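Local coordinates for molybdopterin-guanine dinucleotide biosynthesis protein B (MobB) (Archaeoglobus fulgidus, PDB 2F1R) that probably binds GTP through a P-loop NTPase fold and is thought to act in the biosynthesis of the molybdopterin-guanine dinucleotide cofactor, at residues A[5-10]-A[110-115]; A[24-29]-A[151-156]; A[104-109]-A[124-129]. One frame throughout, in Å; residues are numbered along the deposited sequence.

Contact 1 (A[5-10]-A[110-115]); sequences LSIVGT and DRIVVV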
loop_
_atom_site.group_PDB
_atom_site.type_symbol
_atom_site.label_atom_id
_atom_site.label_comp_id
_atom_site.label_asym_id
_atom_site.label_seq_id
_atom_site.Cartn_x
_atom_site.Cartn_y
_atom_site.Cartn_z
ATOM N N LEU A 5 14.744 -9.180 8.666
ATOM C CA LEU A 5 15.697 -8.671 9.616
ATOM C C LEU A 5 15.146 -7.438 10.320
ATOM O O LEU A 5 14.779 -6.430 9.656
ATOM C CB LEU A 5 16.973 -8.286 8.879
ATOM C CG LEU A 5 18.196 -7.801 9.618
ATOM C CD1 LEU A 5 18.770 -8.905 10.461
ATOM C CD2 LEU A 5 19.204 -7.273 8.629
ATOM N N SER A 6 15.139 -7.466 11.652
ATOM C CA SER A 6 14.749 -6.280 12.408
ATOM C C SER A 6 15.885 -5.338 12.755
ATOM O O SER A 6 16.949 -5.772 13.210
ATOM C CB SER A 6 14.117 -6.707 13.716
ATOM O OG SER A 6 12.995 -7.501 13.438
ATOM N N ILE A 7 15.643 -4.039 12.627
ATOM C CA ILE A 7 16.607 -3.052 13.078
ATOM C C ILE A 7 15.984 -2.465 14.339
ATOM O O ILE A 7 14.992 -1.759 14.272
ATOM C CB ILE A 7 16.905 -1.958 11.987
ATOM C CG1 ILE A 7 17.322 -2.598 10.662
ATOM C CG2 ILE A 7 17.945 -0.880 12.444
ATOM C CD1 ILE A 7 18.551 -3.510 10.711
ATOM N N VAL A 8 16.558 -2.793 15.494
ATOM C CA VAL A 8 15.986 -2.421 16.748
ATOM C C VAL A 8 16.962 -1.525 17.530
ATOM O O VAL A 8 18.157 -1.450 17.197
ATOM C CB VAL A 8 15.599 -3.647 17.608
ATOM C CG1 VAL A 8 14.603 -4.582 16.830
ATOM C CG2 VAL A 8 16.862 -4.403 18.096
ATOM N N GLY A 9 16.432 -0.865 18.570
ATOM C CA GLY A 9 17.288 -0.219 19.542
ATOM C C GLY A 9 16.722 1.071 20.126
ATOM O O GLY A 9 15.528 1.331 20.019
ATOM N N THR A 10 17.608 1.883 20.698
ATOM C CA THR A 10 17.200 3.003 21.534
ATOM C C THR A 10 17.084 4.369 20.846
ATOM O O THR A 10 16.504 5.315 21.414
ATOM C CB THR A 10 18.132 3.132 22.769
ATOM O OG1 THR A 10 19.468 3.380 22.319
ATOM C CG2 THR A 10 18.063 1.845 23.631
ATOM N N ASP A 110 15.401 -12.349 13.986
ATOM C CA ASP A 110 16.828 -11.990 14.066
ATOM C C ASP A 110 16.965 -10.466 13.977
ATOM O O ASP A 110 16.204 -9.872 13.236
ATOM C CB ASP A 110 17.578 -12.590 12.882
ATOM C CG ASP A 110 17.626 -14.127 12.944
ATOM O OD1 ASP A 110 17.099 -14.698 13.935
ATOM O OD2 ASP A 110 18.162 -14.722 11.986
ATOM N N ARG A 111 17.936 -9.848 14.666
ATOM C CA ARG A 111 18.021 -8.382 14.731
ATOM C C ARG A 111 19.430 -7.852 14.746
ATOM O O ARG A 111 20.347 -8.470 15.314
ATOM C CB ARG A 111 17.276 -7.820 15.977
ATOM C CG ARG A 111 17.891 -8.126 17.397
ATOM C CD ARG A 111 17.291 -9.419 18.055
ATOM N NE ARG A 111 15.869 -9.570 17.696
ATOM C CZ ARG A 111 14.870 -9.026 18.363
ATOM N NH1 ARG A 111 15.096 -8.337 19.470
ATOM N NH2 ARG A 111 13.640 -9.225 17.954
ATOM N N ILE A 112 19.566 -6.666 14.164
ATOM C CA ILE A 112 20.698 -5.809 14.427
ATOM C C ILE A 112 20.280 -4.781 15.440
ATOM O O ILE A 112 19.233 -4.137 15.266
ATOM C CB ILE A 112 21.241 -5.196 13.116
ATOM C CG1 ILE A 112 21.729 -6.335 12.180
ATOM C CG2 ILE A 112 22.354 -4.165 13.414
ATOM C CD1 ILE A 112 22.345 -5.823 10.857
ATOM N N VAL A 113 21.072 -4.652 16.517
ATOM C CA VAL A 113 20.719 -3.810 17.674
ATOM C C VAL A 113 21.534 -2.539 17.630
ATOM O O VAL A 113 22.767 -2.629 17.699
ATOM C CB VAL A 113 21.002 -4.509 19.043
ATOM C CG1 VAL A 113 20.735 -3.523 20.245
ATOM C CG2 VAL A 113 20.168 -5.775 19.181
ATOM N N VAL A 114 20.877 -1.379 17.502
ATOM C CA VAL A 114 21.562 -0.094 17.423
ATOM C C VAL A 114 21.331 0.723 18.689
ATOM O O VAL A 114 20.188 1.148 18.961
ATOM C CB VAL A 114 21.119 0.706 16.185
ATOM C CG1 VAL A 114 21.957 1.968 16.038
ATOM C CG2 VAL A 114 21.213 -0.154 14.934
ATOM N N VAL A 115 22.392 0.885 19.474
ATOM C CA VAL A 115 22.280 1.538 20.772
ATOM C C VAL A 115 23.373 2.585 20.985
ATOM O O VAL A 115 24.408 2.579 20.330
ATOM C CB VAL A 115 22.305 0.537 21.938
ATOM C CG1 VAL A 115 21.009 -0.274 21.960
ATOM C CG2 VAL A 115 23.544 -0.390 21.885
#
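Strands 5-9 and 111-114 pair in parallel, and five backbone hydrogen bonds, reaching Asp110 and Thr10 beyond them, carry the pairing. Each segment alternately gives and receives: Ser6 N to Asp110 O (3.1 Å), Ile112 N to Ser6 O (2.9 Å), Val8 N to Ile112 O, Val114 N to Val8 O (2.7 Å, N-H...O angle 174°) and Thr10 N to Val114 O. CA-H...O contacts lie between them, as from Gly9 CA to Val114 O (3.3 Å).

Apolar packing follows on both faces of the sheet. On one, Ile7 and Ile112 lie side by side, CD1 of Ile7 being 4.0 Å from CB of Ile112, against helices 12-28 and 149-160. On the other, CG2 of Val8 meets CG2 of Val113 at 3.7 Å. Here CG of Arg111, wedged between its own N and carbonyl carbon (chi1 68°), runs past Val8 CG2, while the guanidinium is hydrogen-bonded to the backbone carbonyls of Ser105, Lys109 and Phe124.

Gly9 opens what appears to be the Walker A P-loop. A side chain on it would strike Val114 O, which implies that the close backbone pairing at this strand end depends on a residue without one.

Contact 2 (A[24-29]-A[151-156]); sequences PILRER and RIAEFI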
loop_
_atom_site.group_PDB
_atom_site.type_symbol
_atom_site.label_atom_id
_atom_site.label_comp_id
_atom_site.label_asym_id
_atom_site.label_seq_id
_atom_site.Cartn_x
_atom_site.Cartn_y
_atom_site.Cartn_z
ATOM N N PRO A 24 20.844 2.380 -0.627
ATOM C CA PRO A 24 21.500 2.377 -1.979
ATOM C C PRO A 24 22.522 1.239 -2.200
ATOM O O PRO A 24 22.559 0.695 -3.285
ATOM C CB PRO A 24 22.201 3.723 -2.060
ATOM C CG PRO A 24 21.460 4.615 -1.063
ATOM C CD PRO A 24 20.963 3.683 0.050
ATOM N N ILE A 25 23.317 0.859 -1.200
ATOM C CA ILE A 25 24.238 -0.275 -1.367
ATOM C C ILE A 25 23.495 -1.611 -1.535
ATOM O O ILE A 25 23.830 -2.416 -2.416
ATOM C CB ILE A 25 25.258 -0.432 -0.186
ATOM C CG1 ILE A 25 26.173 0.773 -0.036
ATOM C CG2 ILE A 25 26.154 -1.652 -0.419
ATOM C CD1 ILE A 25 25.667 1.815 0.861
ATOM N N LEU A 26 22.510 -1.868 -0.675
ATOM C CA LEU A 26 21.708 -3.097 -0.799
ATOM C C LEU A 26 21.077 -3.189 -2.198
ATOM O O LEU A 26 21.158 -4.221 -2.841
ATOM C CB LEU A 26 20.611 -3.165 0.287
ATOM C CG LEU A 26 21.155 -3.113 1.701
ATOM C CD1 LEU A 26 20.062 -2.768 2.781
ATOM C CD2 LEU A 26 21.965 -4.396 2.056
ATOM N N ARG A 27 20.464 -2.094 -2.648
ATOM C CA ARG A 27 19.813 -2.015 -3.965
ATOM C C ARG A 27 20.769 -2.129 -5.177
ATOM O O ARG A 27 20.422 -2.756 -6.181
ATOM C CB ARG A 27 19.012 -0.737 -4.077
ATOM C CG ARG A 27 17.826 -0.576 -3.080
ATOM C CD ARG A 27 16.693 -1.612 -3.199
ATOM N NE ARG A 27 16.386 -1.992 -4.576
ATOM C CZ ARG A 27 15.770 -1.213 -5.455
ATOM N NH1 ARG A 27 15.380 0.003 -5.107
ATOM N NH2 ARG A 27 15.537 -1.653 -6.675
ATOM N N GLU A 28 21.966 -1.549 -5.095
ATOM C CA GLU A 28 22.969 -1.733 -6.184
ATOM C C GLU A 28 23.276 -3.197 -6.484
ATOM O O GLU A 28 23.612 -3.537 -7.617
ATOM C CB GLU A 28 24.242 -0.916 -5.954
ATOM C CG GLU A 28 24.117 0.568 -6.433
ATOM C CD GLU A 28 22.642 1.097 -6.551
ATOM O OE1 GLU A 28 22.175 1.839 -5.628
ATOM O OE2 GLU A 28 21.957 0.765 -7.585
ATOM N N ARG A 29 23.081 -4.065 -5.486
ATOM C CA ARG A 29 23.181 -5.519 -5.702
ATOM C C ARG A 29 21.921 -6.064 -6.325
ATOM O O ARG A 29 21.676 -7.264 -6.256
ATOM C CB ARG A 29 23.401 -6.277 -4.394
ATOM C CG ARG A 29 24.438 -5.711 -3.520
ATOM C CD ARG A 29 25.791 -6.248 -3.862
ATOM N NE ARG A 29 26.806 -5.246 -3.524
ATOM C CZ ARG A 29 28.054 -5.527 -3.143
ATOM N NH1 ARG A 29 28.463 -6.790 -3.026
ATOM N NH2 ARG A 29 28.898 -4.536 -2.865
ATOM N N ARG A 151 30.042 -1.593 5.776
ATOM C CA ARG A 151 30.417 -2.842 6.433
ATOM C C ARG A 151 29.154 -3.525 6.954
ATOM O O ARG A 151 29.058 -4.757 6.929
ATOM C CB ARG A 151 31.405 -2.616 7.605
ATOM C CG ARG A 151 32.897 -2.375 7.233
ATOM C CD ARG A 151 33.833 -2.490 8.495
ATOM N NE ARG A 151 33.765 -3.829 9.142
ATOM C CZ ARG A 151 34.092 -4.103 10.411
ATOM N NH1 ARG A 151 34.502 -3.135 11.217
ATOM N NH2 ARG A 151 33.992 -5.358 10.876
ATOM N N ILE A 152 28.198 -2.738 7.442
ATOM C CA ILE A 152 26.956 -3.306 7.979
ATOM C C ILE A 152 26.062 -3.824 6.858
ATOM O O ILE A 152 25.479 -4.917 6.968
ATOM C CB ILE A 152 26.210 -2.322 8.916
ATOM C CG1 ILE A 152 27.128 -1.851 10.059
ATOM C CG2 ILE A 152 24.912 -2.983 9.498
ATOM C CD1 ILE A 152 26.740 -0.447 10.669
ATOM N N ALA A 153 25.991 -3.056 5.773
ATOM C CA ALA A 153 25.293 -3.464 4.560
ATOM C C ALA A 153 25.866 -4.771 4.012
ATOM O O ALA A 153 25.111 -5.740 3.742
ATOM C CB ALA A 153 25.355 -2.341 3.529
ATOM N N GLU A 154 27.204 -4.848 3.906
ATOM C CA GLU A 154 27.869 -6.057 3.421
ATOM C C GLU A 154 27.599 -7.251 4.307
ATOM O O GLU A 154 27.449 -8.409 3.825
ATOM C CB GLU A 154 29.393 -5.836 3.261
ATOM C CG GLU A 154 30.188 -7.070 2.678
ATOM C CD GLU A 154 29.538 -7.716 1.409
ATOM O OE1 GLU A 154 29.338 -7.005 0.386
ATOM O OE2 GLU A 154 29.227 -8.936 1.455
ATOM N N PHE A 155 27.515 -6.975 5.614
ATOM C CA PHE A 155 27.239 -8.032 6.581
ATOM C C PHE A 155 25.872 -8.572 6.269
ATOM O O PHE A 155 25.652 -9.769 6.345
ATOM C CB PHE A 155 27.290 -7.468 8.020
ATOM C CG PHE A 155 26.884 -8.439 9.093
ATOM C CD1 PHE A 155 27.630 -9.591 9.354
ATOM C CD2 PHE A 155 25.764 -8.189 9.870
ATOM C CE1 PHE A 155 27.251 -10.500 10.363
ATOM C CE2 PHE A 155 25.384 -9.061 10.892
ATOM C CZ PHE A 155 26.121 -10.213 11.149
ATOM N N ILE A 156 24.931 -7.685 5.978
ATOM C CA ILE A 156 23.570 -8.118 5.665
ATOM C C ILE A 156 23.600 -8.892 4.334
ATOM O O ILE A 156 23.093 -10.004 4.260
ATOM C CB ILE A 156 22.528 -6.963 5.608
ATOM C CG1 ILE A 156 22.379 -6.285 7.016
ATOM C CG2 ILE A 156 21.162 -7.591 5.127
ATOM C CD1 ILE A 156 21.574 -5.003 7.100
#
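The helical turns around Leu26 and Ala153 run in roughly the same direction, their short axes 9.7 Å apart at closest approach and inclined at 40°, with the CA atoms of these two residues 6.5 Å from each other. The small methyl of Ala153 is consistent with so near an approach. Its CB points at the other helix and is met by the CG2 branch of Ile25 at 4.1 Å; that branch stands opposite the backbone N of Ile25, whose CB also lies close to the same methyl.

Leu26 starts less directly. It makes the crossing with one branch: Leu26 CD2 lies 3.8 Å from the carbonyl oxygen Ala153 O. The same Leu26 CD2 is 4.4 Å from Ile156 CB, thus fitting between two residues one turn apart on helix 149-160. Met22, one turn earlier on helix 12-28, extends the apolar seam by touching Ile152, Ala153 and Ile156.

In the fold as a whole, this is packing between two helices on one face of the parallel sheet: helix 12-28, which follows the presumed P-loop, and helix 149-160 near the modelled C-terminus. Phe155 packs on strand 129-133, while Ile152 reaches both that strand and helix 12-28.

At the more exposed end, the apolar contact gives way to charge. Arg29 NH1 and Glu154 OE1 form a salt bridge at 3.5 Å, with the oxygen well out of the guanidinium plane and no N-H directed at it; the two flat groups are inclined at 54°. The attraction is therefore probably electrostatic rather than directional. The carboxylate's stronger partner is Arg161, which pairs with its other oxygen, OE2, so Glu154 has an arginine partner for each oxygen.

Contact 3 (A[104-109]-A[124-129]); sequences FSKAGK and FRQGRI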
loop_
_atom_site.group_PDB
_atom_site.type_symbol
_atom_site.label_atom_id
_atom_site.label_comp_id
_atom_site.label_asym_id
_atom_site.label_seq_id
_atom_site.Cartn_x
_atom_site.Cartn_y
_atom_site.Cartn_z
ATOM N N PHE A 104 9.553 -3.427 15.809
ATOM C CA PHE A 104 8.960 -4.745 16.052
ATOM C C PHE A 104 9.906 -5.674 16.828
ATOM O O PHE A 104 9.939 -6.884 16.568
ATOM C CB PHE A 104 8.583 -5.445 14.711
ATOM C CG PHE A 104 7.458 -4.793 13.986
ATOM C CD1 PHE A 104 6.160 -5.296 14.087
ATOM C CD2 PHE A 104 7.679 -3.669 13.190
ATOM C CE1 PHE A 104 5.073 -4.648 13.372
ATOM C CE2 PHE A 104 6.589 -3.029 12.472
ATOM C CZ PHE A 104 5.317 -3.523 12.586
ATOM N N SER A 105 10.640 -5.130 17.795
ATOM C CA SER A 105 11.587 -5.967 18.546
ATOM C C SER A 105 10.955 -7.208 19.199
ATOM O O SER A 105 11.548 -8.316 19.228
ATOM C CB SER A 105 12.312 -5.150 19.607
ATOM O OG SER A 105 13.219 -6.028 20.255
ATOM N N LYS A 106 9.719 -7.055 19.665
ATOM C CA LYS A 106 9.070 -8.136 20.416
ATOM C C LYS A 106 8.515 -9.245 19.541
ATOM O O LYS A 106 8.014 -10.282 20.054
ATOM C CB LYS A 106 8.031 -7.595 21.400
ATOM C CG LYS A 106 8.480 -6.368 22.220
ATOM C CD LYS A 106 9.451 -6.734 23.334
ATOM C CE LYS A 106 9.672 -5.576 24.363
ATOM N NZ LYS A 106 8.418 -5.010 24.962
ATOM N N ALA A 107 8.675 -9.099 18.225
ATOM C CA ALA A 107 8.288 -10.169 17.323
ATOM C C ALA A 107 9.298 -11.292 17.218
ATOM O O ALA A 107 8.972 -12.334 16.616
ATOM C CB ALA A 107 7.932 -9.622 15.932
ATOM N N GLY A 108 10.508 -11.096 17.797
ATOM C CA GLY A 108 11.510 -12.162 17.884
ATOM C C GLY A 108 12.285 -12.517 16.623
ATOM O O GLY A 108 12.999 -13.514 16.611
ATOM N N LYS A 109 12.170 -11.715 15.555
ATOM C CA LYS A 109 13.013 -11.920 14.368
ATOM C C LYS A 109 14.478 -11.672 14.689
ATOM O O LYS A 109 14.777 -10.854 15.567
ATOM C CB LYS A 109 12.606 -10.999 13.201
ATOM C CG LYS A 109 11.181 -11.063 12.756
ATOM C CD LYS A 109 10.727 -12.500 12.312
ATOM C CE LYS A 109 9.328 -12.425 11.716
ATOM N NZ LYS A 109 8.741 -13.775 11.626
ATOM N N PHE A 124 17.071 -6.039 24.186
ATOM C CA PHE A 124 16.724 -6.472 22.839
ATOM C C PHE A 124 17.060 -7.924 22.538
ATOM O O PHE A 124 17.345 -8.254 21.409
ATOM C CB PHE A 124 17.322 -5.499 21.797
ATOM C CG PHE A 124 16.885 -4.061 22.023
ATOM C CD1 PHE A 124 15.656 -3.612 21.552
ATOM C CD2 PHE A 124 17.675 -3.187 22.796
ATOM C CE1 PHE A 124 15.226 -2.294 21.810
ATOM C CE2 PHE A 124 17.249 -1.866 23.059
ATOM C CZ PHE A 124 16.018 -1.425 22.563
ATOM N N ARG A 125 16.954 -8.787 23.554
ATOM C CA ARG A 125 17.220 -10.212 23.438
ATOM C C ARG A 125 16.021 -11.091 23.052
ATOM O O ARG A 125 16.054 -12.290 23.294
ATOM C CB ARG A 125 17.830 -10.748 24.760
ATOM C CG ARG A 125 19.121 -10.060 25.168
ATOM C CD ARG A 125 19.891 -10.747 26.348
ATOM N NE ARG A 125 21.262 -10.214 26.277
ATOM C CZ ARG A 125 22.266 -10.729 25.537
ATOM N NH1 ARG A 125 22.103 -11.867 24.860
ATOM N NH2 ARG A 125 23.458 -10.127 25.496
ATOM N N GLN A 126 14.967 -10.519 22.473
ATOM C CA GLN A 126 13.763 -11.304 22.122
ATOM C C GLN A 126 13.944 -12.224 20.899
ATOM O O GLN A 126 13.194 -13.187 20.712
ATOM C CB GLN A 126 12.576 -10.370 21.892
ATOM C CG GLN A 126 12.249 -9.438 23.119
ATOM C CD GLN A 126 12.941 -8.086 23.043
ATOM O OE1 GLN A 126 13.849 -7.876 22.234
ATOM N NE2 GLN A 126 12.536 -7.169 23.922
ATOM N N GLY A 127 14.916 -11.902 20.057
ATOM C CA GLY A 127 15.330 -12.807 18.973
ATOM C C GLY A 127 16.833 -12.884 18.912
ATOM O O GLY A 127 17.513 -12.319 19.761
ATOM N N ARG A 128 17.352 -13.566 17.896
ATOM C CA ARG A 128 18.798 -13.699 17.730
ATOM C C ARG A 128 19.501 -12.399 17.338
ATOM O O ARG A 128 19.135 -11.762 16.330
ATOM C CB ARG A 128 19.124 -14.794 16.708
ATOM C CG ARG A 128 20.540 -15.285 16.827
ATOM C CD ARG A 128 20.732 -16.630 16.100
ATOM N NE ARG A 128 21.560 -16.412 14.930
ATOM C CZ ARG A 128 21.211 -16.703 13.679
ATOM N NH1 ARG A 128 20.020 -17.266 13.415
ATOM N NH2 ARG A 128 22.081 -16.445 12.695
ATOM N N ILE A 129 20.502 -12.018 18.149
ATOM C CA ILE A 129 21.277 -10.807 17.892
ATOM C C ILE A 129 22.391 -11.182 16.921
ATOM O O ILE A 129 23.277 -11.995 17.225
ATOM C CB ILE A 129 21.807 -10.099 19.187
ATOM C CG1 ILE A 129 20.622 -9.581 20.034
ATOM C CG2 ILE A 129 22.799 -8.957 18.842
ATOM C CD1 ILE A 129 20.997 -9.289 21.498
HETATM O O HOH W 1 12.720 -4.814 22.946
HETATM O O HOH W 2 15.551 -14.599 16.015
#
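Gln126 sets its side-chain amide against Ser105 and Lys106, and the bend in its chain puts it there: CG lies opposite the carbonyl carbon (chi1 -57°), and chi2 of 93° then turns the amide across the loop 104-109. Gln126 OE1 lies 2.8 Å from Ser105 OG. Gln126 NE2 is 3.2 Å from Lys106 CD, as the aliphatic part of the lysine passes obliquely by. A water accepts a hydrogen bond from Gln126 NE2 at 2.6 Å and is also hydrogen-bonded to Ser105 OG, while the amide nitrogen has a second acceptor in His123 O.

Ser105 OG extends from its own backbone opposite the N (chi1 -179°), a position from which it also approaches the edge of the Phe124 ring, 3.7 Å from CD1. A leucine at Gln126 would probably cost the water and His123 O their amide donor, weakening the link between the loops around Ser105.

Both segments belong to connections between parallel strands of the P-loop NTPase fold: 104-109, with its short 3-10 turn, leads from strand 98-102 into strand 111-114, and residues 124 to 128 lead into the next strand, which Ile129 begins. Phe124 touches the residues of the presumed P-loop.

Farther along, the loops close on two glycines, Gly108 CA and Gly127 CA being 4.0 Å apart. Gly127 CA approaches Gly108 O at 3.4 Å in a CA-H...O contact, and a side chain on Gly127 would collide with the carbonyl oxygens of Gly108 and Lys109. A second water receives the N-H of Arg128 and donates to Gly108 O, each at 2.8 Å.

Contact 1 is the central element of the three, a pair of sheet strands touched by both of the others. Towards contact 2, with centres 16 Å apart, the sheet's apolar face meets helix 149-160: Leu5 CD2 lies 3.6 Å from Ile156 CD1. Contact 3 is nearer, its centre 8 Å from that of contact 1, and the junction mixes hydrogen bonds with packing: Arg111 NH2 is 2.6 Å from Ser105 O, a probable hydrogen bond. Gly9 CA also lies 3.5 Å from Phe124 CZ, placing contact 3 beside the likely nucleotide-binding loop. Contacts 2 and 3 do not touch, their nearest atoms being about 7 Å apart.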